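TRAP-type C4-dicarboxylate:H+ symport system substrate-binding component DctP (Shewanella oneidensis, PDB 4MX6) binds succinate and probably delivers C4-dicarboxylates in the periplasm to a TRAP-type, proton-coupled uptake system. Local coordinates at residues A[117-130]-A[327-339]. Sequence-based numbering, arbitrary orientation.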
ATOM      1  N   LEU A 117      -1.160  10.937  -4.157  1.00  6.54           N
ATOM      2  CA  LEU A 117      -2.006  12.075  -4.535  1.00  7.21           C
ATOM      3  C   LEU A 117      -3.453  11.629  -4.795  1.00  6.90           C
ATOM      4  O   LEU A 117      -3.696  10.669  -5.531  1.00  7.20           O
ATOM      5  CB  LEU A 117      -1.431  12.808  -5.748  1.00  7.24           C
ATOM      6  CG  LEU A 117      -0.096  13.520  -5.500  1.00  8.55           C
ATOM      7  CD1 LEU A 117       0.425  14.129  -6.782  1.00  9.34           C
ATOM      8  CD2 LEU A 117      -0.214  14.593  -4.425  1.00  9.38           C
ATOM      9  N   PRO A 118      -4.421  12.329  -4.195  1.00  7.20           N
ATOM     10  CA  PRO A 118      -5.801  11.856  -4.307  1.00  7.57           C
ATOM     11  C   PRO A 118      -6.371  12.009  -5.714  1.00  7.31           C
ATOM     12  O   PRO A 118      -6.237  13.063  -6.337  1.00  7.99           O
ATOM     13  CB  PRO A 118      -6.547  12.729  -3.294  1.00  8.78           C
ATOM     14  CG  PRO A 118      -5.647  13.942  -3.088  1.00  9.98           C
ATOM     15  CD  PRO A 118      -4.271  13.415  -3.209  1.00  8.12           C
ATOM     16  N   PHE A 119      -6.998  10.948  -6.195  1.00  7.36           N
ATOM     17  CA  PHE A 119      -7.633  10.887  -7.507  1.00  7.64           C
ATOM     18  C   PHE A 119      -6.641  11.075  -8.671  1.00  8.24           C
ATOM     19  O   PHE A 119      -7.038  11.392  -9.791  1.00  9.69           O
ATOM     20  CB  PHE A 119      -8.796  11.886  -7.615  1.00  8.78           C
ATOM     21  CG  PHE A 119      -9.923  11.603  -6.652  1.00  8.64           C
ATOM     22  CD1 PHE A 119     -10.822  10.585  -6.897  1.00  8.98           C
ATOM     23  CD2 PHE A 119     -10.080  12.362  -5.506  1.00  9.35           C
ATOM     24  CE1 PHE A 119     -11.857  10.332  -6.003  1.00  9.14           C
ATOM     25  CE2 PHE A 119     -11.109  12.103  -4.620  1.00  9.61           C
ATOM     26  CZ  PHE A 119     -11.997  11.093  -4.876  1.00  9.96           C
ATOM     27  N   LEU A 120      -5.360  10.825  -8.435  1.00  8.09           N
ATOM     28  CA  LEU A 120      -4.385  10.893  -9.519  1.00  8.23           C
ATOM     29  C   LEU A 120      -4.626   9.806 -10.569  1.00  8.09           C
ATOM     30  O   LEU A 120      -4.612  10.078 -11.774  1.00  9.55           O
ATOM     31  CB  LEU A 120      -2.969  10.798  -8.956  1.00  9.61           C
ATOM     32  CG  LEU A 120      -1.832  10.854  -9.980  1.00 10.22           C
ATOM     33  CD1 LEU A 120      -1.883  12.122 -10.832  1.00 11.67           C
ATOM     34  CD2 LEU A 120      -0.502  10.737  -9.239  1.00 11.21           C
ATOM     35  N   PHE A 121      -4.795   8.572 -10.102  1.00  8.48           N
ATOM     36  CA  PHE A 121      -5.020   7.434 -10.979  1.00  8.72           C
ATOM     37  C   PHE A 121      -6.488   7.035 -10.974  1.00  8.95           C
ATOM     38  O   PHE A 121      -7.113   6.915  -9.916  1.00  9.78           O
ATOM     39  CB  PHE A 121      -4.188   6.242 -10.513  1.00  8.70           C
ATOM     40  CG  PHE A 121      -2.720   6.525 -10.468  1.00  9.29           C
ATOM     41  CD1 PHE A 121      -1.976   6.630 -11.633  1.00 10.61           C
ATOM     42  CD2 PHE A 121      -2.070   6.693  -9.259  1.00 10.31           C
ATOM     43  CE1 PHE A 121      -0.611   6.895 -11.589  1.00 11.43           C
ATOM     44  CE2 PHE A 121      -0.702   6.958  -9.225  1.00 11.84           C
ATOM     45  CZ  PHE A 121       0.010   7.067 -10.397  1.00 12.03           C
ATOM     46  N   ASN A 122      -7.049   6.831 -12.157  1.00 10.23           N
ATOM     47  CA  ASN A 122      -8.456   6.460 -12.257  1.00 11.61           C
ATOM     48  C   ASN A 122      -8.702   5.072 -11.680  1.00 11.42           C
ATOM     49  O   ASN A 122      -9.733   4.808 -11.034  1.00 12.64           O
ATOM     50  CB  ASN A 122      -8.921   6.444 -13.715  1.00 13.92           C
ATOM     51  CG  ASN A 122      -8.997   7.827 -14.332  1.00 16.32           C
ATOM     52  OD1 ASN A 122      -8.973   8.835 -13.628  1.00 16.86           O
ATOM     53  ND2 ASN A 122      -9.105   7.879 -15.658  1.00 18.09           N
ATOM     54  N   ASP A 123      -7.754   4.180 -11.930  1.00 10.66           N
ATOM     55  CA  ASP A 123      -7.931   2.775 -11.617  1.00 10.85           C
ATOM     56  C   ASP A 123      -6.572   2.076 -11.645  1.00  9.29           C
ATOM     57  O   ASP A 123      -5.544   2.707 -11.921  1.00  8.95           O
ATOM     58  CB  ASP A 123      -8.924   2.114 -12.585  1.00 13.36           C
ATOM     59  CG  ASP A 123      -8.534   2.283 -14.027  1.00 15.19           C
ATOM     60  OD1 ASP A 123      -7.325   2.313 -14.333  1.00 15.42           O
ATOM     61  OD2 ASP A 123      -9.460   2.389 -14.872  1.00 17.86           O
ATOM     62  N   MET A 124      -6.580   0.778 -11.371  0.60  8.61           N
ATOM     63  CA  MET A 124      -5.344   0.015 -11.239  0.60  7.86           C
ATOM     64  C   MET A 124      -4.613  -0.177 -12.563  0.60  8.54           C
ATOM     65  O   MET A 124      -3.406  -0.386 -12.583  0.60  9.07           O
ATOM     66  CB  MET A 124      -5.620  -1.333 -10.588  0.60  7.44           C
ATOM     67  CG  MET A 124      -6.092  -1.206  -9.156  0.60  7.35           C
ATOM     68  SD  MET A 124      -4.899  -0.370  -8.129  0.60  7.63           S
ATOM     69  CE  MET A 124      -3.646  -1.618  -8.064  0.60  7.98           C
ATOM     70  N   ASP A 125      -5.337  -0.136 -13.668  1.00  9.80           N
ATOM     71  CA  ASP A 125      -4.701  -0.180 -14.979  1.00 11.52           C
ATOM     72  C   ASP A 125      -3.790   1.042 -15.173  1.00 10.78           C
ATOM     73  O   ASP A 125      -2.673   0.923 -15.701  1.00 10.26           O
ATOM     74  CB  ASP A 125      -5.745  -0.263 -16.097  1.00 15.41           C
ATOM     75  CG  ASP A 125      -6.437  -1.622 -16.170  1.00 20.07           C
ATOM     76  OD1 ASP A 125      -5.818  -2.647 -15.814  1.00 22.12           O
ATOM     77  OD2 ASP A 125      -7.616  -1.663 -16.590  1.00 23.13           O
ATOM     78  N   ALA A 126      -4.262   2.215 -14.753  1.00  9.83           N
ATOM     79  CA  ALA A 126      -3.462   3.434 -14.873  1.00  9.46           C
ATOM     80  C   ALA A 126      -2.252   3.376 -13.940  1.00  8.11           C
ATOM     81  O   ALA A 126      -1.146   3.756 -14.322  1.00  8.61           O
ATOM     82  CB  ALA A 126      -4.317   4.652 -14.573  1.00 10.04           C
ATOM     83  N   VAL A 127      -2.468   2.887 -12.721  1.00  7.60           N
ATOM     84  CA  VAL A 127      -1.366   2.720 -11.781  1.00  7.57           C
ATOM     85  C   VAL A 127      -0.268   1.860 -12.391  1.00  7.37           C
ATOM     86  O   VAL A 127       0.918   2.203 -12.365  1.00  7.60           O
ATOM     87  CB  VAL A 127      -1.866   2.047 -10.471  1.00  8.32           C
ATOM     88  CG1 VAL A 127      -0.712   1.718  -9.574  1.00  8.86           C
ATOM     89  CG2 VAL A 127      -2.864   2.946  -9.757  1.00  8.51           C
ATOM     90  N   ASN A 128      -0.676   0.726 -12.938  1.00  8.02           N
ATOM     91  CA  ASN A 128       0.273  -0.206 -13.516  1.00  8.17           C
ATOM     92  C   ASN A 128       1.035   0.412 -14.699  1.00  8.75           C
ATOM     93  O   ASN A 128       2.242   0.239 -14.825  1.00  8.68           O
ATOM     94  CB  ASN A 128      -0.418  -1.481 -13.950  1.00  9.37           C
ATOM     95  CG  ASN A 128       0.549  -2.569 -14.225  1.00 11.84           C
ATOM     96  OD1 ASN A 128       1.156  -3.108 -13.299  1.00 12.55           O
ATOM     97  ND2 ASN A 128       0.700  -2.924 -15.490  1.00 14.65           N
ATOM     98  N   ARG A 129       0.331   1.121 -15.576  0.51  8.45           N
ATOM     99  CA  ARG A 129       1.008   1.758 -16.699  0.51  8.96           C
ATOM    100  C   ARG A 129       2.066   2.742 -16.204  0.51  8.28           C
ATOM    101  O   ARG A 129       3.188   2.790 -16.725  0.51  8.70           O
ATOM    102  CB  ARG A 129       0.009   2.463 -17.619  0.51 11.06           C
ATOM    103  CG  ARG A 129      -0.675   1.545 -18.613  0.51 14.04           C
ATOM    104  CD  ARG A 129      -1.511   2.327 -19.617  0.51 17.54           C
ATOM    105  NE  ARG A 129      -2.916   2.384 -19.223  0.51 20.73           N
ATOM    106  CZ  ARG A 129      -3.750   1.349 -19.302  0.51 22.57           C
ATOM    107  NH1 ARG A 129      -3.320   0.176 -19.748  0.51 23.65           N
ATOM    108  NH2 ARG A 129      -5.015   1.478 -18.930  0.51 23.31           N
ATOM    109  N   PHE A 130       1.718   3.539 -15.200  1.00  8.19           N
ATOM    110  CA  PHE A 130       2.681   4.490 -14.650  1.00  8.28           C
ATOM    111  C   PHE A 130       3.886   3.754 -14.053  1.00  7.71           C
ATOM    112  O   PHE A 130       5.032   4.102 -14.308  1.00  8.67           O
ATOM    113  CB  PHE A 130       2.031   5.391 -13.610  1.00  8.21           C
ATOM    114  CG  PHE A 130       2.993   6.330 -12.953  1.00  8.02           C
ATOM    115  CD1 PHE A 130       3.467   7.449 -13.619  1.00  8.45           C
ATOM    116  CD2 PHE A 130       3.448   6.088 -11.670  1.00  8.59           C
ATOM    117  CE1 PHE A 130       4.359   8.315 -12.995  1.00  9.36           C
ATOM    118  CE2 PHE A 130       4.351   6.939 -11.056  1.00  9.12           C
ATOM    119  CZ  PHE A 130       4.802   8.057 -11.714  1.00  9.85           C
ATOM    120  N   GLY A 327       7.630  16.756  -8.425  1.00 16.61           N
ATOM    121  CA  GLY A 327       7.975  17.061  -9.803  1.00 16.13           C
ATOM    122  C   GLY A 327       6.731  17.210 -10.658  1.00 15.38           C
ATOM    123  O   GLY A 327       5.962  16.270 -10.816  1.00 15.41           O
ATOM    124  N   LYS A 328       6.534  18.392 -11.230  1.00 14.19           N
ATOM    125  CA  LYS A 328       5.403  18.601 -12.127  1.00 13.94           C
ATOM    126  C   LYS A 328       5.425  17.602 -13.281  1.00 12.98           C
ATOM    127  O   LYS A 328       4.383  17.104 -13.689  1.00 12.53           O
ATOM    128  CB  LYS A 328       5.383  20.015 -12.681  1.00 15.99           C
ATOM    129  CG  LYS A 328       4.145  20.290 -13.511  1.00 18.32           C
ATOM    130  CD  LYS A 328       3.809  21.764 -13.509  1.00 20.17           C
ATOM    131  CE  LYS A 328       2.609  22.113 -14.393  1.00 22.50           C
ATOM    132  NZ  LYS A 328       2.869  21.849 -15.849  1.00 23.96           N
ATOM    133  N   ASP A 329       6.619  17.323 -13.802  0.52 13.24           N
ATOM    134  CA  ASP A 329       6.792  16.373 -14.896  0.52 13.74           C
ATOM    135  C   ASP A 329       6.290  14.981 -14.503  0.52 12.70           C
ATOM    136  O   ASP A 329       5.689  14.280 -15.315  0.52 12.35           O
ATOM    137  CB  ASP A 329       8.271  16.285 -15.326  0.52 15.19           C
ATOM    138  CG  ASP A 329       8.820  17.596 -15.889  0.52 16.62           C
ATOM    139  OD1 ASP A 329       8.029  18.509 -16.203  0.52 16.98           O
ATOM    140  OD2 ASP A 329      10.062  17.703 -16.036  0.52 17.94           O
ATOM    141  N   VAL A 330       6.545  14.578 -13.261  1.00 12.50           N
ATOM    142  CA  VAL A 330       6.143  13.255 -12.798  1.00 12.10           C
ATOM    143  C   VAL A 330       4.623  13.192 -12.642  1.00 11.89           C
ATOM    144  O   VAL A 330       4.000  12.195 -13.014  1.00 11.64           O
ATOM    145  CB  VAL A 330       6.863  12.852 -11.495  1.00 13.32           C
ATOM    146  CG1 VAL A 330       6.449  11.448 -11.072  1.00 13.85           C
ATOM    147  CG2 VAL A 330       8.363  12.921 -11.692  1.00 14.35           C
ATOM    148  N   ILE A 331       4.018  14.248 -12.101  1.00 11.30           N
ATOM    149  CA  ILE A 331       2.562  14.318 -12.003  1.00 11.63           C
ATOM    150  C   ILE A 331       1.957  14.203 -13.398  1.00 11.75           C
ATOM    151  O   ILE A 331       0.994  13.467 -13.601  1.00 11.95           O
ATOM    152  CB  ILE A 331       2.094  15.606 -11.288  1.00 12.38           C
ATOM    153  CG1 ILE A 331       2.467  15.539  -9.809  1.00 13.19           C
ATOM    154  CG2 ILE A 331       0.587  15.809 -11.456  1.00 13.32           C
ATOM    155  CD1 ILE A 331       2.259  16.828  -9.067  1.00 14.59           C
ATOM    156  N   GLU A 332       2.540  14.906 -14.365  0.55 11.48           N
ATOM    157  CA  GLU A 332       2.020  14.884 -15.731  0.55 11.84           C
ATOM    158  C   GLU A 332       2.142  13.505 -16.371  0.55 11.06           C
ATOM    159  O   GLU A 332       1.259  13.081 -17.118  0.55 11.68           O
ATOM    160  CB  GLU A 332       2.703  15.948 -16.584  0.55 12.67           C
ATOM    161  CG  GLU A 332       2.185  17.328 -16.261  0.55 13.66           C
ATOM    162  CD  GLU A 332       2.832  18.423 -17.073  0.55 15.22           C
ATOM    163  OE1 GLU A 332       3.825  18.152 -17.775  0.55 16.35           O
ATOM    164  OE2 GLU A 332       2.334  19.567 -17.017  0.55 15.34           O
ATOM    165  N   ALA A 333       3.219  12.795 -16.072  1.00 10.64           N
ATOM    166  CA  ALA A 333       3.370  11.428 -16.558  1.00 11.15           C
ATOM    167  C   ALA A 333       2.300  10.516 -15.955  1.00 10.78           C
ATOM    168  O   ALA A 333       1.756   9.658 -16.648  1.00 11.89           O
ATOM    169  CB  ALA A 333       4.770  10.891 -16.259  1.00 11.81           C
ATOM    170  N   ALA A 334       1.987  10.708 -14.678  1.00 10.76           N
ATOM    171  CA  ALA A 334       0.953   9.917 -14.033  1.00 10.82           C
ATOM    172  C   ALA A 334      -0.419  10.243 -14.623  1.00 11.23           C
ATOM    173  O   ALA A 334      -1.218   9.347 -14.902  1.00 11.78           O
ATOM    174  CB  ALA A 334       0.959  10.153 -12.528  1.00 10.98           C
ATOM    175  N   VAL A 335      -0.715  11.531 -14.787  1.00 11.08           N
ATOM    176  CA  VAL A 335      -1.999  11.938 -15.344  1.00 12.73           C
ATOM    177  C   VAL A 335      -2.182  11.293 -16.713  1.00 12.78           C
ATOM    178  O   VAL A 335      -3.256  10.771 -17.033  1.00 13.75           O
ATOM    179  CB  VAL A 335      -2.121  13.484 -15.447  1.00 14.18           C
ATOM    180  CG1 VAL A 335      -3.329  13.902 -16.272  1.00 15.40           C
ATOM    181  CG2 VAL A 335      -2.202  14.105 -14.052  1.00 14.59           C
ATOM    182  N   ALA A 336      -1.134  11.339 -17.529  1.00 12.32           N
ATOM    183  CA  ALA A 336      -1.202  10.814 -18.887  1.00 12.91           C
ATOM    184  C   ALA A 336      -1.381   9.298 -18.913  1.00 12.02           C
ATOM    185  O   ALA A 336      -1.913   8.762 -19.887  1.00 13.57           O
ATOM    186  CB  ALA A 336       0.031  11.230 -19.680  1.00 14.76           C
ATOM    187  N   ALA A 337      -0.964   8.612 -17.850  1.00 12.14           N
ATOM    188  CA  ALA A 337      -1.159   7.166 -17.757  1.00 12.23           C
ATOM    189  C   ALA A 337      -2.640   6.763 -17.709  1.00 12.51           C
ATOM    190  O   ALA A 337      -2.979   5.608 -17.971  1.00 13.77           O
ATOM    191  CB  ALA A 337      -0.401   6.603 -16.552  1.00 12.42           C
ATOM    192  N   ASN A 338      -3.522   7.695 -17.355  1.00 12.25           N
ATOM    193  CA  ASN A 338      -4.962   7.435 -17.369  1.00 13.26           C
ATOM    194  C   ASN A 338      -5.537   7.360 -18.771  1.00 16.08           C
ATOM    195  O   ASN A 338      -6.630   6.848 -18.986  1.00 17.75           O
ATOM    196  CB  ASN A 338      -5.709   8.527 -16.621  1.00 12.21           C
ATOM    197  CG  ASN A 338      -5.458   8.470 -15.150  1.00 11.15           C
ATOM    198  OD1 ASN A 338      -5.775   7.472 -14.515  1.00 12.53           O
ATOM    199  ND2 ASN A 338      -4.844   9.510 -14.595  1.00 13.10           N
ATOM    200  N   LYS A 339      -4.802   7.877 -19.744  1.00 18.35           N
ATOM    201  CA  LYS A 339      -5.356   8.042 -21.077  1.00 24.09           C
ATOM    202  C   LYS A 339      -4.462   7.417 -22.130  1.00 25.37           C
ATOM    203  O   LYS A 339      -4.352   7.937 -23.240  1.00 25.43           O
ATOM    204  CB  LYS A 339      -5.565   9.521 -21.361  1.00 28.56           C
ATOM    205  CG  LYS A 339      -5.116  10.441 -20.238  1.00 32.30           C
ATOM    206  CD  LYS A 339      -4.505  11.654 -20.820  1.00 34.85           C
ATOM    207  CE  LYS A 339      -5.450  12.293 -21.800  1.00 36.62           C
ATOM    208  NZ  LYS A 339      -4.669  12.972 -22.803  1.00 37.61           N
TER
HETATM  209  O   HOH W   1      -8.413   5.677 -17.315  1.00 30.71           O
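The methyl group of Ala-334 is shared by Leu-120, Phe-121 and Phe-130, a worked example of a small residue at a close helix contact. Its carbon CB meets Leu-120 CD2 at 3.6 Å, approaches the Phe-121 ring obliquely and lies over one face of the Phe-130 ring, a CH-pi contact 4.2 Å from the ring centroid. With CG anti to the backbone N (chi1 176°), Phe-130 enters as a knob into the hole made by Val-330, Ala-333, Ala-334 and Ala-337, Val-330 CG1 meeting the ring's edge at CZ. Leu-117 CD1 prolongs this apolar side to Ile-331 CG1. Beside it the contact turns polar. The Asn-338 amide bridges two backbone groups of the loop: ND2 donates to Leu-120 O at 2.9 Å, in the carbonyl plane, while OD1 accepts a nearly straight bond from Asn-122 N at 2.8 Å, the donor tilted out of the side-chain carbonyl plane. A more bent bond from ND2 to Val-335 O, three residues back, should limit rotation of the amide, on which the Asn-122 amide stacks, planes 27° apart. Replacing Asn-338 by an alanine is likely to leave Leu-120 O and Asn-122 N without these partners and the loop less firmly tied to the helix. Toward solvent the fit is looser: a water joins Asn-122 ND2 to Asn-338 O. Elsewhere in the chain Phe-115 meets the Phe-130 ring, and Trp-319 NE1 of helix 305-326 forms a hydrogen bond with Pro-118 O. Away from the succinate site, the C-terminal helix 328-337 thus packs on helix 124-132, their short segments crossing at 133° with axes 8.7 Å apart: helix-helix packing with an alanine-lined knob-into-hole contact, within the periplasmic binding protein fold.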